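PDB 1FNN: CELL division control protein 6 from Pyrobaculum aerophilum, which binds ADP and magnesium through an AAA+ ATPase module, probably hydrolyses ATP, and probably takes part in regulating DNA replication. Local coordinates for residues L275-S279 and I368-P372; F293-I297 and I309-E315. All coordinates share one frame; numbering follows the deposited sequence.

How the contacts relate
Contact 1 joins two loops where the lid of the AAA+ module gives way to the C-terminal winged-helix domain; contact 2 lies inside that domain, between helices 288-304 and 311-324. Their centres are about 17 Å apart. The chemistry follows the place: water bridges, isoleucine side chains and the aliphatic part of a glutamate whose carboxylate pairs with Lys272 in contact 1, apolar side chains with no hydrogen bond between the two segments in contact 2. The residues touching in contact 2 are almost all buried, whereas in contact 1 the loop 368-372 brings buried residues to a partly exposed linker. Ile368 connects the two, its CD1 lying 3.9 Å from Ile297 CG2 and packing against Leu294 as well.

Contact 1: residues L275-S279 and I368-P372; sequences LFGIS and IGTEP
Ile278 and Gly277 meet Thr370 and Glu371 in a loop-to-loop contact at the junction of two domains: 275-279 links lid helix 264-274 to helix 280-285, while the loop 368-372 leads from strand 364-367 into helix 373-387 of the winged-helix domain. Ile278 is the apolar centre. Its CG1, anti to its own carbonyl carbon (chi1 -74°), lies 3.6 Å from Thr370 OG1, the two side chains crossing at about a right angle. Beyond it, Ile278 CD1 rests 3.5 Å from the methylene CG of Glu371, and Leu376 of helix 373-387 also touches this isoleucine. Glu371 suits the place because its aliphatic part packs while its carboxylate reaches a charge: the chain bends at chi2 (-74°), and OE1 makes a salt bridge to Lys272 of the lid. At Gly277 the backbone comes close to Thr370, CA to O 3.6 Å. Water 1 lies 2.7 Å from Thr370 O and 3.3 Å from Phe276 O, placed to donate to either; water 2 donates only weakly to Gly277 O. Water 1 thus bridges the two backbones where no direct hydrogen bond does, and the Glu371-Lys272 pair adds an ionic tie between lid and winged-helix domain.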
ATOM      1  N   LEU A 275       4.261   3.258  12.132  1.00 51.35           N
ATOM      2  CA  LEU A 275       5.175   2.122  11.924  1.00 55.38           C
ATOM      3  C   LEU A 275       5.875   1.732  13.222  1.00 55.96           C
ATOM      4  O   LEU A 275       6.119   2.641  14.028  1.00 55.47           O
ATOM      5  CB  LEU A 275       6.299   2.470  10.946  1.00 50.68           C
ATOM      6  CG  LEU A 275       5.935   2.592   9.479  1.00 47.29           C
ATOM      7  CD1 LEU A 275       7.101   3.033   8.635  1.00 48.36           C
ATOM      8  CD2 LEU A 275       5.387   1.255   8.970  1.00 55.58           C
ATOM      9  N   PHE A 276       6.400   0.519  13.271  1.00 59.93           N
ATOM     10  CA  PHE A 276       7.373   0.201  14.323  1.00 69.03           C
ATOM     11  C   PHE A 276       8.581   1.141  14.174  1.00 67.93           C
ATOM     12  O   PHE A 276       9.137   1.236  13.075  1.00 70.35           O
ATOM     13  CB  PHE A 276       7.950  -1.196  14.192  1.00 81.70           C
ATOM     14  CG  PHE A 276       7.137  -2.396  14.540  1.00 89.66           C
ATOM     15  CD1 PHE A 276       6.432  -3.092  13.570  1.00 92.73           C
ATOM     16  CD2 PHE A 276       7.076  -2.839  15.853  1.00 93.48           C
ATOM     17  CE1 PHE A 276       5.683  -4.203  13.904  1.00 94.17           C
ATOM     18  CE2 PHE A 276       6.326  -3.953  16.191  1.00 95.01           C
ATOM     19  CZ  PHE A 276       5.629  -4.635  15.214  1.00 94.27           C
ATOM     20  N   GLY A 277       8.959   1.819  15.246  1.00 70.28           N
ATOM     21  CA  GLY A 277      10.161   2.666  15.174  1.00 65.68           C
ATOM     22  C   GLY A 277      11.391   1.770  15.305  1.00 62.38           C
ATOM     23  O   GLY A 277      11.399   0.645  14.807  1.00 63.13           O
ATOM     24  N   ILE A 278      12.423   2.247  16.012  1.00 58.90           N
ATOM     25  CA  ILE A 278      13.643   1.420  16.128  1.00 55.68           C
ATOM     26  C   ILE A 278      13.640   0.687  17.462  1.00 53.93           C
ATOM     27  O   ILE A 278      13.447   1.278  18.513  1.00 49.93           O
ATOM     28  CB  ILE A 278      14.906   2.262  15.892  1.00 48.98           C
ATOM     29  CG1 ILE A 278      15.064   2.586  14.385  1.00 41.68           C
ATOM     30  CG2 ILE A 278      16.133   1.507  16.400  1.00 52.07           C
ATOM     31  CD1 ILE A 278      15.928   3.823  14.163  1.00 41.88           C
ATOM     32  N   SER A 279      13.818  -0.625  17.437  1.00 56.81           N
ATOM     33  CA  SER A 279      13.824  -1.411  18.677  1.00 58.67           C
ATOM     34  C   SER A 279      15.038  -1.135  19.557  1.00 53.62           C
ATOM     35  O   SER A 279      16.190  -1.271  19.123  1.00 48.88           O
ATOM     36  CB  SER A 279      13.780  -2.896  18.303  1.00 61.17           C
ATOM     37  OG  SER A 279      14.372  -3.666  19.333  1.00 74.57           O
ATOM     38  N   ILE A 368      17.842   8.696   8.478  1.00 28.90           N
ATOM     39  CA  ILE A 368      17.160   7.953   9.521  1.00 31.16           C
ATOM     40  C   ILE A 368      15.687   8.481   9.408  1.00 34.90           C
ATOM     41  O   ILE A 368      15.339   9.467  10.063  1.00 36.48           O
ATOM     42  CB  ILE A 368      17.704   8.183  10.922  1.00 32.13           C
ATOM     43  CG1 ILE A 368      19.115   7.508  11.037  1.00 37.40           C
ATOM     44  CG2 ILE A 368      16.800   7.632  12.007  1.00 32.45           C
ATOM     45  CD1 ILE A 368      19.783   7.974  12.348  1.00 36.76           C
ATOM     46  N   GLY A 369      14.816   7.652   8.845  1.00 38.94           N
ATOM     47  CA  GLY A 369      13.437   8.154   8.651  1.00 38.73           C
ATOM     48  C   GLY A 369      12.426   7.590   9.630  1.00 38.36           C
ATOM     49  O   GLY A 369      11.282   8.106   9.651  1.00 37.39           O
ATOM     50  N   THR A 370      12.794   6.545  10.377  1.00 34.06           N
ATOM     51  CA  THR A 370      11.798   5.887  11.219  1.00 33.26           C
ATOM     52  C   THR A 370      11.727   6.267  12.689  1.00 38.45           C
ATOM     53  O   THR A 370      10.840   5.740  13.388  1.00 38.13           O
ATOM     54  CB  THR A 370      11.882   4.356  11.067  1.00 40.00           C
ATOM     55  OG1 THR A 370      13.135   3.854  11.622  1.00 41.19           O
ATOM     56  CG2 THR A 370      11.808   4.021   9.574  1.00 36.71           C
ATOM     57  N   GLU A 371      12.617   7.125  13.181  1.00 36.88           N
ATOM     58  CA  GLU A 371      12.596   7.491  14.591  1.00 38.54           C
ATOM     59  C   GLU A 371      13.021   8.916  14.848  1.00 34.24           C
ATOM     60  O   GLU A 371      14.025   9.346  14.256  1.00 37.94           O
ATOM     61  CB  GLU A 371      13.678   6.654  15.321  1.00 45.48           C
ATOM     62  CG  GLU A 371      13.217   5.318  15.780  1.00 47.99           C
ATOM     63  CD  GLU A 371      12.303   5.243  16.974  1.00 48.69           C
ATOM     64  OE1 GLU A 371      12.074   6.207  17.718  1.00 47.60           O
ATOM     65  OE2 GLU A 371      11.790   4.103  17.147  1.00 59.07           O
ATOM     66  N   PRO A 372      12.294   9.664  15.660  1.00 37.26           N
ATOM     67  CA  PRO A 372      12.617  11.053  15.967  1.00 35.21           C
ATOM     68  C   PRO A 372      14.030  11.066  16.588  1.00 39.28           C
ATOM     69  O   PRO A 372      14.343  10.120  17.321  1.00 37.29           O
ATOM     70  CB  PRO A 372      11.545  11.461  16.954  1.00 41.49           C
ATOM     71  CG  PRO A 372      10.362  10.592  16.577  1.00 39.50           C
ATOM     72  CD  PRO A 372      11.010   9.240  16.276  1.00 39.68           C
TER
HETATM   73  O   HOH W   1       8.687   4.432  12.512  1.00 44.27           O
HETATM   74  O   HOH W   2      12.881   1.452  11.833  1.00 55.96           O

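Contact 2: residues F293-I297 and I309-E315; sequences FLLAI and ITFGDAE
Ile309 and Ala314 both meet Ile297 within the winged-helix domain, where helix 288-304 packs against the short strand 309-310 and the helix 311-324 that follows it. Ile309, whose backbone pairs with Ile366 of the neighbouring antiparallel strand, brings CD1 to 4.4 Å from Ile297 CG2, a branched apolar pair suited to the space between sheet and helix. Thr310 is the N-cap: its OG1 accepts from Asp313 N at 3.0 Å, so its hydroxyl reaches over the first turn to an amide that has no helical acceptor. Phe311 follows with CG anti to its backbone N (chi1 -180°), which sends the ring along the helix flank to Phe293. The two rings lie obliquely, planes at 51° and centroids 5.9 Å apart, and the Phe311 ring also meets His332 edge-to-face. Asp313 turns its OD1 to Ser300 OG, tying the capped turn to helix 288-304. Ala314 is the pivot of the packing: its small CB faces both Ile297 CG1 and Phe293 CE1, each 3.9 Å away, and its O lies 3.6 Å from Ala296 CB, small residues letting the helices come close. The axes of the helical segments 293-297 and 311-315 approach to 9.2 Å, their directions 114° apart. At Glu315, the backbone N lies at the edge of the Phe293 ring, near its plane, 4.3 Å from CE1.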
ATOM      1  N   PHE A 293      29.086   5.027  15.544  1.00 30.48           N
ATOM      2  CA  PHE A 293      28.833   5.492  14.178  1.00 29.35           C
ATOM      3  C   PHE A 293      27.319   5.869  14.027  1.00 30.74           C
ATOM      4  O   PHE A 293      27.076   6.899  13.420  1.00 33.57           O
ATOM      5  CB  PHE A 293      29.127   4.352  13.221  1.00 29.09           C
ATOM      6  CG  PHE A 293      29.145   4.822  11.776  1.00 28.06           C
ATOM      7  CD1 PHE A 293      29.930   5.865  11.371  1.00 33.70           C
ATOM      8  CD2 PHE A 293      28.330   4.161  10.862  1.00 34.51           C
ATOM      9  CE1 PHE A 293      29.945   6.296  10.049  1.00 35.62           C
ATOM     10  CE2 PHE A 293      28.333   4.582   9.528  1.00 38.55           C
ATOM     11  CZ  PHE A 293      29.136   5.641   9.132  1.00 37.53           C
ATOM     12  N   LEU A 294      26.414   5.098  14.613  1.00 30.99           N
ATOM     13  CA  LEU A 294      24.998   5.476  14.521  1.00 35.00           C
ATOM     14  C   LEU A 294      24.764   6.778  15.259  1.00 38.27           C
ATOM     15  O   LEU A 294      24.181   7.751  14.712  1.00 33.85           O
ATOM     16  CB  LEU A 294      24.115   4.354  15.072  1.00 35.64           C
ATOM     17  CG  LEU A 294      22.604   4.680  15.137  1.00 40.82           C
ATOM     18  CD1 LEU A 294      22.065   4.926  13.716  1.00 34.43           C
ATOM     19  CD2 LEU A 294      21.881   3.508  15.787  1.00 36.28           C
ATOM     20  N   LEU A 295      25.382   6.921  16.474  1.00 34.01           N
ATOM     21  CA  LEU A 295      25.343   8.214  17.138  1.00 34.70           C
ATOM     22  C   LEU A 295      25.866   9.316  16.250  1.00 35.05           C
ATOM     23  O   LEU A 295      25.307  10.447  16.204  1.00 37.62           O
ATOM     24  CB  LEU A 295      26.140   8.253  18.470  1.00 38.71           C
ATOM     25  CG  LEU A 295      26.129   9.543  19.261  1.00 37.26           C
ATOM     26  CD1 LEU A 295      24.676  10.040  19.480  1.00 40.09           C
ATOM     27  CD2 LEU A 295      26.736   9.304  20.653  1.00 38.37           C
ATOM     28  N   ALA A 296      26.938   9.069  15.486  1.00 30.08           N
ATOM     29  CA  ALA A 296      27.488  10.114  14.649  1.00 34.30           C
ATOM     30  C   ALA A 296      26.452  10.541  13.545  1.00 35.65           C
ATOM     31  O   ALA A 296      26.510  11.664  13.042  1.00 34.95           O
ATOM     32  CB  ALA A 296      28.700   9.559  13.901  1.00 33.61           C
ATOM     33  N   ILE A 297      25.857   9.561  12.909  1.00 32.38           N
ATOM     34  CA  ILE A 297      24.867   9.818  11.829  1.00 34.99           C
ATOM     35  C   ILE A 297      23.742  10.643  12.444  1.00 32.07           C
ATOM     36  O   ILE A 297      23.301  11.653  11.908  1.00 39.84           O
ATOM     37  CB  ILE A 297      24.355   8.475  11.297  1.00 35.65           C
ATOM     38  CG1 ILE A 297      25.455   7.730  10.515  1.00 34.58           C
ATOM     39  CG2 ILE A 297      23.123   8.683  10.389  1.00 37.45           C
ATOM     40  CD1 ILE A 297      25.062   6.282  10.228  1.00 37.05           C
ATOM     41  N   ILE A 309      22.371  12.829   4.902  1.00 42.45           N
ATOM     42  CA  ILE A 309      23.742  13.349   5.074  1.00 40.76           C
ATOM     43  C   ILE A 309      24.638  12.359   4.346  1.00 40.78           C
ATOM     44  O   ILE A 309      24.293  11.229   3.991  1.00 41.03           O
ATOM     45  CB  ILE A 309      24.151  13.666   6.499  1.00 43.99           C
ATOM     46  CG1 ILE A 309      23.872  12.520   7.486  1.00 48.22           C
ATOM     47  CG2 ILE A 309      23.468  14.901   7.067  1.00 42.12           C
ATOM     48  CD1 ILE A 309      24.915  11.448   7.530  1.00 44.43           C
ATOM     49  N   THR A 310      25.809  12.797   3.949  1.00 34.27           N
ATOM     50  CA  THR A 310      26.718  11.978   3.157  1.00 37.57           C
ATOM     51  C   THR A 310      27.493  11.006   4.039  1.00 36.47           C
ATOM     52  O   THR A 310      27.607  11.277   5.234  1.00 37.31           O
ATOM     53  CB  THR A 310      27.716  12.847   2.366  1.00 48.83           C
ATOM     54  OG1 THR A 310      28.524  13.601   3.277  1.00 55.75           O
ATOM     55  CG2 THR A 310      26.974  13.810   1.452  1.00 32.17           C
ATOM     56  N   PHE A 311      28.071   9.949   3.533  1.00 37.68           N
ATOM     57  CA  PHE A 311      28.933   9.043   4.287  1.00 41.70           C
ATOM     58  C   PHE A 311      30.135   9.817   4.834  1.00 44.39           C
ATOM     59  O   PHE A 311      30.488   9.654   6.010  1.00 38.28           O
ATOM     60  CB  PHE A 311      29.347   7.826   3.460  1.00 43.22           C
ATOM     61  CG  PHE A 311      30.243   6.861   4.230  1.00 47.02           C
ATOM     62  CD1 PHE A 311      29.713   5.720   4.791  1.00 51.88           C
ATOM     63  CD2 PHE A 311      31.588   7.107   4.384  1.00 54.05           C
ATOM     64  CE1 PHE A 311      30.507   4.832   5.494  1.00 57.22           C
ATOM     65  CE2 PHE A 311      32.396   6.229   5.086  1.00 59.97           C
ATOM     66  CZ  PHE A 311      31.847   5.090   5.640  1.00 48.24           C
ATOM     67  N   GLY A 312      30.704  10.746   4.067  1.00 46.66           N
ATOM     68  CA  GLY A 312      31.818  11.562   4.536  1.00 47.41           C
ATOM     69  C   GLY A 312      31.467  12.420   5.734  1.00 49.77           C
ATOM     70  O   GLY A 312      32.218  12.633   6.711  1.00 45.16           O
ATOM     71  N   ASP A 313      30.244  12.997   5.708  1.00 45.46           N
ATOM     72  CA  ASP A 313      29.740  13.741   6.840  1.00 41.74           C
ATOM     73  C   ASP A 313      29.723  12.857   8.093  1.00 37.13           C
ATOM     74  O   ASP A 313      30.056  13.314   9.195  1.00 38.55           O
ATOM     75  CB  ASP A 313      28.299  14.233   6.601  1.00 46.21           C
ATOM     76  CG  ASP A 313      27.768  15.197   7.635  1.00 66.33           C
ATOM     77  OD1 ASP A 313      28.291  15.308   8.772  1.00 65.61           O
ATOM     78  OD2 ASP A 313      26.765  15.901   7.324  1.00 72.95           O
ATOM     79  N   ALA A 314      29.096  11.691   7.974  1.00 35.04           N
ATOM     80  CA  ALA A 314      28.972  10.791   9.122  1.00 36.90           C
ATOM     81  C   ALA A 314      30.379  10.417   9.685  1.00 36.45           C
ATOM     82  O   ALA A 314      30.527  10.188  10.881  1.00 33.57           O
ATOM     83  CB  ALA A 314      28.256   9.552   8.584  1.00 34.16           C
ATOM     84  N   GLU A 315      31.316  10.146   8.812  1.00 38.67           N
ATOM     85  CA  GLU A 315      32.685   9.761   9.208  1.00 44.48           C
ATOM     86  C   GLU A 315      33.416  10.909   9.889  1.00 43.85           C
ATOM     87  O   GLU A 315      33.861  10.738  11.044  1.00 44.72           O
ATOM     88  CB  GLU A 315      33.507   9.222   8.036  1.00 47.65           C
ATOM     89  CG  GLU A 315      34.948   8.921   8.498  1.00 51.98           C
ATOM     90  CD  GLU A 315      35.721   8.070   7.518  1.00 58.90           C
ATOM     91  OE1 GLU A 315      35.354   8.078   6.334  1.00 49.96           O
ATOM     92  OE2 GLU A 315      36.699   7.381   7.908  1.00 57.09           O
TER